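Local coordinates for similarities with probable monooxygenase (Photorhabdus luminescens, PDB 4HB9), which binds FAD and probably acts as a flavin-dependent monooxygenase, consistent with a part in stilbene epoxidation, at residues Pro174-Phe179 against Pro303-Trp308; Phe179-Ser184 against Arg379-Ala384; Gly13-His18 against Thr333-Ala338; Gln343-Val348 against Glu353-Ala358. All blocks are in the same frame, centred on the assembly; numbering follows the deposited sequence. Where two conformers were deposited one is given.

Contact 1. Residues Pro174-Phe179 against Pro303-Trp308. With EDO (1,2-ethanediol), chain C.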
loop_
_atom_site.group_PDB
_atom_site.type_symbol
_atom_site.label_atom_id
_atom_site.label_comp_id
_atom_site.label_asym_id
_atom_site.label_seq_id
_atom_site.Cartn_x
_atom_site.Cartn_y
_atom_site.Cartn_z
ATOM N N PRO A 174 0.727 -3.447 21.986
ATOM C CA PRO A 174 -0.224 -4.555 21.929
ATOM C C PRO A 174 -1.686 -4.155 22.024
ATOM O O PRO A 174 -2.538 -4.931 21.610
ATOM C CB PRO A 174 0.145 -5.411 23.153
ATOM C CG PRO A 174 0.850 -4.494 24.066
ATOM C CD PRO A 174 1.576 -3.529 23.188
ATOM N N PHE A 175 -1.975 -2.972 22.553
ATOM C CA PHE A 175 -3.367 -2.583 22.770
ATOM C C PHE A 175 -4.035 -1.914 21.564
ATOM O O PHE A 175 -5.248 -1.716 21.572
ATOM C CB PHE A 175 -3.484 -1.730 24.035
ATOM C CG PHE A 175 -3.102 -2.481 25.283
ATOM C CD1 PHE A 175 -3.835 -3.596 25.686
ATOM C CD2 PHE A 175 -2.001 -2.097 26.042
ATOM C CE1 PHE A 175 -3.486 -4.302 26.824
ATOM C CE2 PHE A 175 -1.645 -2.800 27.183
ATOM C CZ PHE A 175 -2.389 -3.901 27.573
ATOM N N ILE A 176 -3.267 -1.589 20.523
ATOM C CA ILE A 176 -3.857 -1.118 19.268
ATOM C C ILE A 176 -4.599 -2.268 18.589
ATOM O O ILE A 176 -3.991 -3.283 18.207
ATOM C CB ILE A 176 -2.801 -0.554 18.308
ATOM C CG1 ILE A 176 -2.261 0.760 18.860
ATOM C CG2 ILE A 176 -3.407 -0.336 16.911
ATOM C CD1 ILE A 176 -1.024 1.265 18.149
ATOM N N GLU A 177 -5.909 -2.105 18.428
ATOM C CA GLU A 177 -6.757 -3.167 17.877
ATOM C C GLU A 177 -7.575 -2.645 16.692
ATOM O O GLU A 177 -8.092 -1.553 16.750
ATOM C CB GLU A 177 -7.683 -3.734 18.966
ATOM C CG GLU A 177 -8.536 -2.688 19.689
ATOM C CD GLU A 177 -9.212 -3.217 20.957
ATOM O OE1 GLU A 177 -9.359 -4.458 21.107
ATOM O OE2 GLU A 177 -9.605 -2.380 21.808
ATOM N N ARG A 178 -7.674 -3.443 15.632
ATOM C CA ARG A 178 -8.459 -3.096 14.449
ATOM C C ARG A 178 -9.921 -3.390 14.704
ATOM O O ARG A 178 -10.241 -4.217 15.563
ATOM C CB ARG A 178 -7.992 -3.904 13.239
ATOM C CG ARG A 178 -8.478 -5.349 13.240
ATOM C CD ARG A 178 -7.595 -6.279 12.418
ATOM N NE ARG A 178 -8.225 -7.583 12.233
ATOM C CZ ARG A 178 -7.852 -8.490 11.326
ATOM N NH1 ARG A 178 -6.843 -8.246 10.488
ATOM N NH2 ARG A 178 -8.513 -9.642 11.238
ATOM N N PHE A 179 -10.811 -2.727 13.959
ATOM C CA PHE A 179 -12.225 -3.104 13.972
ATOM C C PHE A 179 -12.736 -3.288 12.541
ATOM O O PHE A 179 -12.153 -2.765 11.600
ATOM C CB PHE A 179 -13.083 -2.085 14.728
ATOM C CG PHE A 179 -13.088 -0.708 14.119
ATOM C CD1 PHE A 179 -14.050 -0.348 13.166
ATOM C CD2 PHE A 179 -12.148 0.234 14.501
ATOM C CE1 PHE A 179 -14.057 0.906 12.616
ATOM C CE2 PHE A 179 -12.153 1.498 13.943
ATOM C CZ PHE A 179 -13.104 1.831 12.993
ATOM N N PRO A 303 -8.979 2.588 15.748
ATOM C CA PRO A 303 -9.393 3.835 16.350
ATOM C C PRO A 303 -8.286 4.894 16.270
ATOM O O PRO A 303 -7.167 4.626 15.839
ATOM C CB PRO A 303 -9.744 3.456 17.788
ATOM C CG PRO A 303 -9.152 2.115 18.032
ATOM C CD PRO A 303 -8.789 1.493 16.719
ATOM N N HIS A 304 -8.646 6.098 16.666
ATOM C CA HIS A 304 -7.738 7.233 16.745
ATOM C C HIS A 304 -6.477 6.846 17.530
ATOM O O HIS A 304 -6.550 6.194 18.584
ATOM C CB HIS A 304 -8.510 8.378 17.408
ATOM C CG HIS A 304 -7.765 9.669 17.514
ATOM N ND1 HIS A 304 -7.907 10.686 16.592
ATOM C CD2 HIS A 304 -6.968 10.156 18.494
ATOM C CE1 HIS A 304 -7.182 11.723 16.975
ATOM N NE2 HIS A 304 -6.598 11.423 18.120
ATOM N N LEU A 305 -5.318 7.185 16.967
ATOM C CA LEU A 305 -4.036 6.858 17.597
ATOM C C LEU A 305 -3.726 7.900 18.639
ATOM O O LEU A 305 -3.649 9.080 18.324
ATOM C CB LEU A 305 -2.896 6.847 16.581
ATOM C CG LEU A 305 -2.764 5.664 15.643
ATOM C CD1 LEU A 305 -1.593 5.911 14.692
ATOM C CD2 LEU A 305 -2.565 4.384 16.444
ATOM N N LEU A 306 -3.605 7.441 19.879
ATOM C CA LEU A 306 -3.263 8.286 21.039
ATOM C C LEU A 306 -1.765 8.237 21.236
ATOM O O LEU A 306 -1.139 7.253 20.891
ATOM C CB LEU A 306 -3.915 7.729 22.296
ATOM C CG LEU A 306 -5.447 7.728 22.316
ATOM C CD1 LEU A 306 -5.963 6.693 23.313
ATOM C CD2 LEU A 306 -5.946 9.118 22.643
ATOM N N PRO A 307 -1.182 9.288 21.822
ATOM C CA PRO A 307 0.261 9.215 22.073
ATOM C C PRO A 307 0.686 8.036 22.925
ATOM O O PRO A 307 -0.074 7.532 23.768
ATOM C CB PRO A 307 0.584 10.554 22.749
ATOM C CG PRO A 307 -0.720 11.152 23.128
ATOM C CD PRO A 307 -1.735 10.605 22.173
ATOM N N TRP A 308 1.884 7.541 22.642
ATOM C CA TRP A 308 2.518 6.551 23.478
ATOM C C TRP A 308 3.894 7.090 23.882
ATOM O O TRP A 308 4.396 8.054 23.280
ATOM C CB TRP A 308 2.619 5.224 22.745
ATOM C CG TRP A 308 3.365 5.277 21.451
ATOM C CD1 TRP A 308 4.717 5.156 21.286
ATOM C CD2 TRP A 308 2.808 5.435 20.142
ATOM N NE1 TRP A 308 5.041 5.235 19.949
ATOM C CE2 TRP A 308 3.892 5.421 19.224
ATOM C CE3 TRP A 308 1.499 5.616 19.649
ATOM C CZ2 TRP A 308 3.707 5.566 17.844
ATOM C CZ3 TRP A 308 1.310 5.746 18.258
ATOM C CH2 TRP A 308 2.416 5.729 17.379
HETATM C C1 EDO C . -0.381 0.833 23.320
HETATM O O1 EDO C . -0.485 -0.593 23.389
HETATM C C2 EDO C . -1.677 1.446 22.786
HETATM O O2 EDO C . -1.434 2.746 22.216
#
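Ile-176 to Phe-179 and Pro-303 to Leu-305 are extended and run in opposite senses, the first entering strand 179-191 at Phe-179: Ile-176 meets Leu-305 at one end, Phe-179 meets Pro-303 at the other, and between them Glu-177 O lies 3.1 Å from Pro-303 CD. That carbonyl oxygen is buried by the proline ring and has no polar partner in the model. Beyond it, the Phe-179 ring approaches Pro-303 by its edge, with CE2 3.8 Å from Pro-303 N, which lies in the ring plane. Chi1 of 63° sets CG between the backbone N and the carbonyl carbon, and from there the CD2-CE2 edge faces the proline. At the other end the contact is made by methyl groups: the Ile-176 and Leu-305 side chains cross obliquely, with Ile-176 CD1 3.9 Å from Leu-305 CD2. An ethanediol, probably from the crystallisation liquor, takes a hydrogen bond from Phe-175 N to its O1 (2.9 Å).

Ile-320 of helix 318-321 touches both Ile-176 and Leu-305. Helix 355-386 holds the second loop through Asn-371 OD1 on Leu-305 N, Glu-363 OE2 hydrogen-bonded to Trp-308 NE1, and Arg-367 in a cation-pi contact with the indole, while Phe-179 pairs with Ser-301 of the loop after strand 295-301.

Contact 2. Residues Phe179-Ser184 against Arg379-Ala384. With EDO (1,2-ethanediol), chain F.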
loop_
_atom_site.group_PDB
_atom_site.type_symbol
_atom_site.label_atom_id
_atom_site.label_comp_id
_atom_site.label_asym_id
_atom_site.label_seq_id
_atom_site.Cartn_x
_atom_site.Cartn_y
_atom_site.Cartn_z
ATOM N N PHE A 179 -10.811 -2.727 13.959
ATOM C CA PHE A 179 -12.225 -3.104 13.972
ATOM C C PHE A 179 -12.736 -3.288 12.541
ATOM O O PHE A 179 -12.153 -2.765 11.600
ATOM C CB PHE A 179 -13.083 -2.085 14.728
ATOM C CG PHE A 179 -13.088 -0.708 14.119
ATOM C CD1 PHE A 179 -14.050 -0.348 13.166
ATOM C CD2 PHE A 179 -12.148 0.234 14.501
ATOM C CE1 PHE A 179 -14.057 0.906 12.616
ATOM C CE2 PHE A 179 -12.153 1.498 13.943
ATOM C CZ PHE A 179 -13.104 1.831 12.993
ATOM N N ASP A 180 -13.824 -4.036 12.400
ATOM C CA ASP A 180 -14.447 -4.224 11.097
ATOM C C ASP A 180 -15.278 -3.000 10.736
ATOM O O ASP A 180 -16.126 -2.535 11.507
ATOM C CB ASP A 180 -15.339 -5.460 11.080
ATOM C CG ASP A 180 -14.558 -6.753 11.194
ATOM O OD1 ASP A 180 -13.457 -6.865 10.623
ATOM O OD2 ASP A 180 -15.063 -7.675 11.854
ATOM N N VAL A 181 -15.076 -2.522 9.524
ATOM C CA VAL A 181 -15.767 -1.332 9.035
ATOM C C VAL A 181 -17.217 -1.626 8.658
ATOM O O VAL A 181 -18.042 -0.743 8.680
ATOM C CB VAL A 181 -15.007 -0.753 7.838
ATOM C CG1 VAL A 181 -15.782 0.367 7.161
ATOM C CG2 VAL A 181 -13.652 -0.263 8.298
ATOM N N GLY A 182 -17.518 -2.876 8.339
ATOM C CA GLY A 182 -18.825 -3.246 7.841
ATOM C C GLY A 182 -18.923 -3.091 6.338
ATOM O O GLY A 182 -20.028 -3.235 5.770
ATOM N N VAL A 183 -17.795 -2.778 5.696
ATOM C CA VAL A 183 -17.724 -2.625 4.234
ATOM C C VAL A 183 -16.681 -3.621 3.712
ATOM O O VAL A 183 -15.622 -3.824 4.341
ATOM C CB VAL A 183 -17.389 -1.176 3.835
ATOM C CG1 VAL A 183 -17.162 -1.032 2.342
ATOM C CG2 VAL A 183 -18.508 -0.236 4.294
ATOM N N SER A 184 -17.003 -4.245 2.577
ATOM C CA SER A 184 -16.102 -5.176 1.898
ATOM C C SER A 184 -15.979 -4.803 0.434
ATOM O O SER A 184 -16.761 -4.001 -0.080
ATOM C CB SER A 184 -16.626 -6.584 2.021
ATOM O OG SER A 184 -16.674 -6.960 3.376
ATOM N N ARG A 379 -14.639 7.335 6.054
ATOM C CA ARG A 379 -15.806 8.015 5.482
ATOM C C ARG A 379 -16.029 7.670 4.007
ATOM O O ARG A 379 -17.177 7.560 3.568
ATOM C CB ARG A 379 -15.702 9.530 5.656
ATOM C CG ARG A 379 -15.700 9.936 7.121
ATOM C CD ARG A 379 -15.869 11.432 7.321
ATOM N NE ARG A 379 -14.646 12.187 7.027
ATOM C CZ ARG A 379 -13.605 12.307 7.850
ATOM N NH1 ARG A 379 -13.604 11.713 9.037
ATOM N NH2 ARG A 379 -12.547 13.016 7.473
ATOM N N SER A 380 -14.942 7.519 3.258
ATOM C CA SER A 380 -15.028 7.126 1.852
ATOM C C SER A 380 -15.671 5.749 1.707
ATOM O O SER A 380 -16.561 5.547 0.872
ATOM C CB SER A 380 -13.639 7.108 1.200
ATOM O OG SER A 380 -13.719 6.566 -0.102
ATOM N N ALA A 381 -15.221 4.797 2.517
ATOM C CA ALA A 381 -15.805 3.468 2.491
ATOM C C ALA A 381 -17.296 3.523 2.852
ATOM O O ALA A 381 -18.129 2.863 2.236
ATOM C CB ALA A 381 -15.050 2.544 3.428
ATOM N N GLN A 382 -17.647 4.311 3.868
ATOM C CA GLN A 382 -19.039 4.395 4.288
ATOM C C GLN A 382 -19.882 5.044 3.193
ATOM O O GLN A 382 -21.040 4.637 2.962
ATOM C CB GLN A 382 -19.154 5.164 5.600
ATOM C CG GLN A 382 -18.491 4.449 6.789
ATOM C CD GLN A 382 -18.410 5.317 8.048
ATOM O OE1 GLN A 382 -18.393 6.533 7.957
ATOM N NE2 GLN A 382 -18.318 4.683 9.215
ATOM N N ASN A 383 -19.308 6.034 2.528
ATOM C CA ASN A 383 -20.005 6.713 1.449
ATOM C C ASN A 383 -20.346 5.750 0.302
ATOM O O ASN A 383 -21.392 5.900 -0.367
ATOM C CB ASN A 383 -19.195 7.869 0.909
ATOM C CG ASN A 383 -19.988 8.725 -0.063
ATOM O OD1 ASN A 383 -21.155 9.060 0.188
ATOM N ND2 ASN A 383 -19.363 9.069 -1.197
ATOM N N ALA A 384 -19.507 4.730 0.094
ATOM C CA ALA A 384 -19.794 3.779 -0.978
ATOM C C ALA A 384 -21.137 3.049 -0.745
ATOM O O ALA A 384 -21.808 2.666 -1.686
ATOM C CB ALA A 384 -18.653 2.775 -1.104
HETATM C C1 EDO F . -16.072 6.026 -2.882
HETATM O O1 EDO F . -15.663 4.939 -2.053
HETATM C C2 EDO F . -17.098 6.860 -2.136
HETATM O O2 EDO F . -16.508 8.037 -1.555
HETATM O O HOH W 1 -18.562 1.705 9.866
#
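Val-183 turns both of its methyls to the carbonyl of Ala-381: CG2 stands 3.7 Å from Ala-381 O, and CG1 is only slightly farther, 4.0 Å from the same oxygen. With CG1 anti to the backbone N (chi1 174°), that branch also comes within 4.3 Å of Ala-381 CB. Val-181 reaches the same alanine methyl, its CG1 4.4 Å from Ala-381 CB, so one small helix residue is met by two branched side chains of the strand. Both valines direct CB toward the helix, and the chain turns a corner between them at Gly-182, whose positive phi (87°) suits a glycine. Val-249 and Leu-299 of the neighbouring strands also touch Val-183.

The polar link between the segments is a water, which donates to Val-181 O (2.8 Å) and accepts from Gln-382 NE2 (3.1 Å). Ethanediol, probably from the crystallisation liquor, sits beside the helix: Asn-383 ND2 donates to its O2 almost straight, at 175°, and its O1 donates to Ser-380 O.

Chemically, then, strand and helix meet through methyl groups set against a methyl and a helix carbonyl oxygen, contacts with little directional preference, while the water bridge supplies the directional part.

Contact 3. Residues Gly13-His18 against Thr333-Ala338. With EDO (1,2-ethanediol), chain E; EDO (1,2-ethanediol), chain G.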
loop_
_atom_site.group_PDB
_atom_site.type_symbol
_atom_site.label_atom_id
_atom_site.label_comp_id
_atom_site.label_asym_id
_atom_site.label_seq_id
_atom_site.Cartn_x
_atom_site.Cartn_y
_atom_site.Cartn_z
ATOM N N GLY A 13 10.200 0.510 4.244
ATOM C CA GLY A 13 11.501 0.113 4.791
ATOM C C GLY A 13 12.651 0.379 3.842
ATOM O O GLY A 13 13.715 0.846 4.247
ATOM N N THR A 14 12.439 0.096 2.565
ATOM C CA THR A 14 13.457 0.371 1.565
ATOM C C THR A 14 13.656 1.862 1.384
ATOM O O THR A 14 14.802 2.332 1.337
ATOM C CB THR A 14 13.140 -0.318 0.217
ATOM O OG1 THR A 14 11.864 0.089 -0.264
ATOM C CG2 THR A 14 13.166 -1.813 0.342
ATOM N N CYS A 15 12.568 2.628 1.313
ATOM C CA CYS A 15 12.696 4.069 1.183
ATOM C C CYS A 15 13.477 4.614 2.372
ATOM O O CYS A 15 14.389 5.422 2.197
ATOM C CB CYS A 15 11.348 4.783 1.070
ATOM S SG CYS A 15 11.469 6.515 0.572
ATOM N N LEU A 16 13.117 4.167 3.577
ATOM C CA LEU A 16 13.822 4.586 4.786
ATOM C C LEU A 16 15.314 4.280 4.711
ATOM O O LEU A 16 16.124 5.117 5.059
ATOM C CB LEU A 16 13.228 3.920 6.039
ATOM C CG LEU A 16 13.884 4.282 7.379
ATOM C CD1 LEU A 16 13.812 5.770 7.679
ATOM C CD2 LEU A 16 13.243 3.482 8.518
ATOM N N ALA A 17 15.675 3.079 4.289
ATOM C CA ALA A 17 17.082 2.696 4.265
ATOM C C ALA A 17 17.870 3.570 3.294
ATOM O O ALA A 17 18.956 4.019 3.621
ATOM C CB ALA A 17 17.257 1.218 3.969
ATOM N N HIS A 18 17.288 3.896 2.137
ATOM C CA HIS A 18 17.900 4.853 1.226
ATOM C C HIS A 18 18.142 6.198 1.867
ATOM O O HIS A 18 19.234 6.793 1.736
ATOM C CB HIS A 18 17.039 5.044 -0.023
ATOM C CG HIS A 18 17.164 3.934 -0.998
ATOM N ND1 HIS A 18 18.352 3.619 -1.612
ATOM C CD2 HIS A 18 16.252 3.058 -1.470
ATOM C CE1 HIS A 18 18.168 2.588 -2.407
ATOM N NE2 HIS A 18 16.903 2.234 -2.346
ATOM N N THR A 333 1.663 6.909 2.155
ATOM C CA THR A 333 1.837 7.198 3.594
ATOM C C THR A 333 3.085 6.518 4.158
ATOM O O THR A 333 3.818 7.130 4.949
ATOM C CB THR A 333 0.575 6.844 4.392
ATOM O OG1 THR A 333 -0.537 7.490 3.780
ATOM C CG2 THR A 333 0.679 7.378 5.784
ATOM N N ALA A 334 3.358 5.279 3.728
ATOM C CA ALA A 334 4.601 4.607 4.092
ATOM C C ALA A 334 5.854 5.395 3.638
ATOM O O ALA A 334 6.836 5.543 4.395
ATOM C CB ALA A 334 4.641 3.203 3.531
ATOM N N LEU A 335 5.804 5.913 2.420
ATOM C CA LEU A 335 6.871 6.758 1.887
ATOM C C LEU A 335 7.012 8.065 2.668
ATOM O O LEU A 335 8.118 8.472 3.016
ATOM C CB LEU A 335 6.614 7.061 0.405
ATOM C CG LEU A 335 6.756 5.849 -0.495
ATOM C CD1 LEU A 335 6.209 6.157 -1.896
ATOM C CD2 LEU A 335 8.197 5.363 -0.532
ATOM N N ARG A 336 5.882 8.714 2.928
ATOM C CA ARG A 336 5.854 9.913 3.737
ATOM C C ARG A 336 6.516 9.696 5.110
ATOM O O ARG A 336 7.287 10.547 5.560
ATOM C CB ARG A 336 4.409 10.346 3.938
ATOM C CG ARG A 336 4.231 11.724 4.508
ATOM C CD ARG A 336 2.756 12.074 4.490
ATOM N NE ARG A 336 2.504 13.381 5.075
ATOM C CZ ARG A 336 1.295 13.941 5.164
ATOM N NH1 ARG A 336 0.221 13.317 4.704
ATOM N NH2 ARG A 336 1.168 15.137 5.699
ATOM N N ASP A 337 6.156 8.598 5.773
ATOM C CA ASP A 337 6.774 8.209 7.052
ATOM C C ASP A 337 8.297 8.054 6.908
ATOM O O ASP A 337 9.067 8.519 7.753
ATOM C CB ASP A 337 6.266 6.871 7.557
ATOM C CG ASP A 337 4.798 6.874 8.006
ATOM O OD1 ASP A 337 4.136 7.933 8.138
ATOM O OD2 ASP A 337 4.293 5.752 8.208
ATOM N N ALA A 338 8.725 7.402 5.837
ATOM C CA ALA A 338 10.158 7.116 5.617
ATOM C C ALA A 338 10.978 8.392 5.466
ATOM O O ALA A 338 12.060 8.534 6.056
ATOM C CB ALA A 338 10.339 6.191 4.416
HETATM C C1 EDO E . 21.622 5.023 -0.891
HETATM O O1 EDO E . 20.850 3.867 -0.990
HETATM C C2 EDO E . 20.698 6.213 -0.827
HETATM O O2 EDO E . 21.141 7.051 0.159
HETATM C C1 EDO G . -1.261 10.116 1.323
HETATM O O1 EDO G . -1.879 11.331 0.903
HETATM C C2 EDO G . 0.117 10.443 1.871
HETATM O O2 EDO G . 0.037 10.789 3.243
#
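The first helix of the Rossmann-type FAD-binding unit, 11-22, packs here on helix 330-349, with Cys-15 and Leu-16 meeting Leu-335 and Ala-338. The short segments run nearly parallel, their axes 8.4 Å apart at closest and 24° from one another. The close approach is consistent with the small side chain of Ala-338: its CB is 3.5 Å from Leu-16 N and 3.8 Å from Cys-15 CB, so the methyl rests directly on the backbone and CB atoms of the partner helix. Leu-16 adds its own CB, 4.0 Å from Ala-338 CB, and sends CD1 to 3.7 Å from Ala-338 O.

The second half of the interface is a leucine branch laid against a cysteine. Leu-335 CD2 is 3.6 Å from Cys-15 CB and equally 3.6 Å from SG. With SG anti to the backbone N (chi1 -168°), CB and SG both lie against the same methyl.

Gly-13 is the last glycine of a GxGxxG pattern, and the FAD-binding residues Ile-11 and Gly-12 lie just before it at the start of the same helix. On the other helix Ala-334 touches FAD itself, so the contact joins two elements of the cofactor pocket. Asp-337 is fixed by polar partners instead: its OD1 is bonded to Tyr-369 OH and His-321 NE2, its OD2 to Gly-317 N. Arg-336, whose CB points away from helix 11-22 and whose chain is extended from CG to NE, donates from NH1 to O2 of an ethanediol (2.9 Å), an oxygen at the edge of the guanidinium and in its plane, and makes cation-pi contacts with Phe-50 and Tyr-369.

Contact 4. Residues Gln343-Val348 against Glu353-Ala358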
loop_
_atom_site.group_PDB
_atom_site.type_symbol
_atom_site.label_atom_id
_atom_site.label_comp_id
_atom_site.label_asym_id
_atom_site.label_seq_id
_atom_site.Cartn_x
_atom_site.Cartn_y
_atom_site.Cartn_z
ATOM N N GLN A 343 14.554 12.254 8.203
ATOM C CA GLN A 343 14.877 13.607 8.599
ATOM C C GLN A 343 15.097 13.712 10.110
ATOM O O GLN A 343 16.027 14.383 10.557
ATOM C CB GLN A 343 13.799 14.589 8.152
ATOM C CG GLN A 343 13.712 14.777 6.652
ATOM C CD GLN A 343 12.437 15.474 6.202
ATOM O OE1 GLN A 343 11.474 15.596 6.952
ATOM N NE2 GLN A 343 12.417 15.895 4.958
ATOM N N LYS A 344 14.260 13.035 10.895
ATOM C CA LYS A 344 14.397 13.071 12.365
ATOM C C LYS A 344 15.631 12.286 12.844
ATOM O O LYS A 344 16.393 12.792 13.662
ATOM C CB LYS A 344 13.103 12.597 13.046
ATOM C CG LYS A 344 11.891 13.443 12.687
ATOM C CD LYS A 344 12.141 14.945 12.810
ATOM C CE LYS A 344 10.912 15.755 12.467
ATOM N NZ LYS A 344 11.154 17.209 12.676
ATOM N N LEU A 345 15.892 11.097 12.301
ATOM C CA LEU A 345 17.101 10.372 12.675
ATOM C C LEU A 345 18.352 11.120 12.196
ATOM O O LEU A 345 19.369 11.136 12.893
ATOM C CB LEU A 345 17.080 8.912 12.194
ATOM C CG LEU A 345 16.030 8.035 12.892
ATOM C CD1 LEU A 345 15.937 6.692 12.226
ATOM C CD2 LEU A 345 16.260 7.860 14.398
ATOM N N ALA A 346 18.279 11.779 11.042
ATOM C CA ALA A 346 19.434 12.560 10.566
ATOM C C ALA A 346 19.772 13.684 11.560
ATOM O O ALA A 346 20.943 14.000 11.754
ATOM C CB ALA A 346 19.167 13.142 9.190
ATOM N N SER A 347 18.759 14.306 12.165
ATOM C CA SER A 347 18.997 15.392 13.117
ATOM C C SER A 347 19.728 14.888 14.368
ATOM O O SER A 347 20.424 15.649 15.041
ATOM C CB SER A 347 17.683 16.086 13.516
ATOM O OG SER A 347 16.939 15.271 14.421
ATOM N N VAL A 348 19.572 13.610 14.678
ATOM C CA VAL A 348 20.313 12.976 15.760
ATOM C C VAL A 348 21.750 12.698 15.293
ATOM O O VAL A 348 22.719 13.071 15.955
ATOM C CB VAL A 348 19.661 11.670 16.207
ATOM C CG1 VAL A 348 20.414 11.055 17.390
ATOM C CG2 VAL A 348 18.194 11.903 16.571
ATOM N N GLU A 353 19.769 16.879 17.924
ATOM C CA GLU A 353 18.675 16.430 18.773
ATOM C C GLU A 353 18.995 15.079 19.381
ATOM O O GLU A 353 19.759 14.300 18.805
ATOM C CB GLU A 353 17.368 16.359 17.955
ATOM C CG GLU A 353 16.085 16.165 18.764
ATOM C CD GLU A 353 15.972 17.115 19.952
ATOM O OE1 GLU A 353 16.532 16.803 21.026
ATOM O OE2 GLU A 353 15.305 18.154 19.808
ATOM N N GLU A 354 18.422 14.818 20.552
ATOM C CA GLU A 354 18.553 13.529 21.206
ATOM C C GLU A 354 17.678 12.520 20.480
ATOM O O GLU A 354 16.635 12.887 19.936
ATOM C CB GLU A 354 18.117 13.608 22.670
ATOM C CG GLU A 354 18.902 14.581 23.541
ATOM C CD GLU A 354 18.249 14.790 24.909
ATOM O OE1 GLU A 354 17.227 14.133 25.209
ATOM O OE2 GLU A 354 18.749 15.627 25.687
ATOM N N LEU A 355 18.109 11.266 20.513
ATOM C CA LEU A 355 17.486 10.190 19.788
ATOM C C LEU A 355 16.007 10.008 20.104
ATOM O O LEU A 355 15.164 10.095 19.207
ATOM C CB LEU A 355 18.238 8.882 20.045
ATOM C CG LEU A 355 17.685 7.626 19.374
ATOM C CD1 LEU A 355 17.444 7.835 17.878
ATOM C CD2 LEU A 355 18.643 6.471 19.600
ATOM N N VAL A 356 15.688 9.728 21.366
ATOM C CA VAL A 356 14.296 9.489 21.731
ATOM C C VAL A 356 13.426 10.716 21.480
ATOM O O VAL A 356 12.284 10.582 21.000
ATOM C CB VAL A 356 14.131 8.932 23.164
ATOM C CG1 VAL A 356 12.657 8.728 23.482
ATOM C CG2 VAL A 356 14.832 7.595 23.271
ATOM N N LYS A 357 13.935 11.915 21.754
ATOM C CA LYS A 357 13.187 13.119 21.421
ATOM C C LYS A 357 12.865 13.195 19.914
ATOM O O LYS A 357 11.756 13.558 19.531
ATOM C CB LYS A 357 13.921 14.396 21.841
ATOM C CG LYS A 357 13.540 14.948 23.205
ATOM C CD LYS A 357 14.317 16.239 23.485
ATOM C CE LYS A 357 14.104 16.790 24.890
ATOM N NZ LYS A 357 14.847 16.023 25.924
ATOM N N ALA A 358 13.857 12.911 19.076
ATOM C CA ALA A 358 13.658 12.955 17.620
ATOM C C ALA A 358 12.615 11.904 17.191
ATOM O O ALA A 358 11.757 12.188 16.353
ATOM C CB ALA A 358 14.985 12.718 16.904
HETATM O O HOH W 2 22.554 14.008 18.421
#
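Lys-344 O, against which the Ala-358 methyl packs at 3.5 Å from O to CB, is gripped by the hydroxyl of Ser-347, OG to O 2.6 Å, with weaker backbone bonds from Ser-347 N and Val-348 N. The hydroxyl arrives 15° off the carbonyl plane; chi1 of Ser-347 (75°) places OG between the backbone N and the carbonyl carbon, from where it reaches back to the preceding turn. OG also rests against Glu-353 CB.

The tightest pair is Val-348 CG2 and Ala-358 CB, 3.3 Å apart and closer than a normal van der Waals contact. Leu-345 CD2 and Leu-355 CD1 meet at 3.7 Å, their side chains lying aslant to one another. The arrangement is a helical hairpin: helix 330-349 ends, a short loop reverses the chain, and helix 355-386 begins, with Lys-344 nearest Ala-358 and Val-348 nearest Glu-353. Glu-354 occupies the N-cap position, and Glu-353 OE1 accepts a hydrogen bond from Glu-354 N, on the anti side of the carboxylate, at 2.8 Å.

Across the turn, Glu-353 N makes a weak bond to Ser-347 O (3.2 Å, 126° at the hydrogen). A water also bridges the end of the first helix and the approach to the second, with shorter bonds: to Val-348 O at 2.6 Å and to Glu-353 O at 2.8 Å. The Lys-344 amine leads away from the interface to a salt bridge with Asp-361 farther along the second helix.

How the contacts relate
Contacts 1 and 2 share Phe-179 and cross along the chain, their segments alternating; their centres are 18 Å apart. Contact 3 is the one at the cofactor: the Leu-335 side chain is about 7 Å from FAD, whereas that of Leu-305 in contact 1 is about 13 Å away. Helix 330-349 carries contact 3 on into contact 4, whose centre is 16 Å farther, the nearest atoms being about 5 Å apart without touching. The following helix, 355-386, reaches from contact 4 to contact 2, spanning 37 Å between centres, and also supplies residues that hold the loop of contact 1. Contacts 2 and 3 lie on opposite sides of the chain's centre.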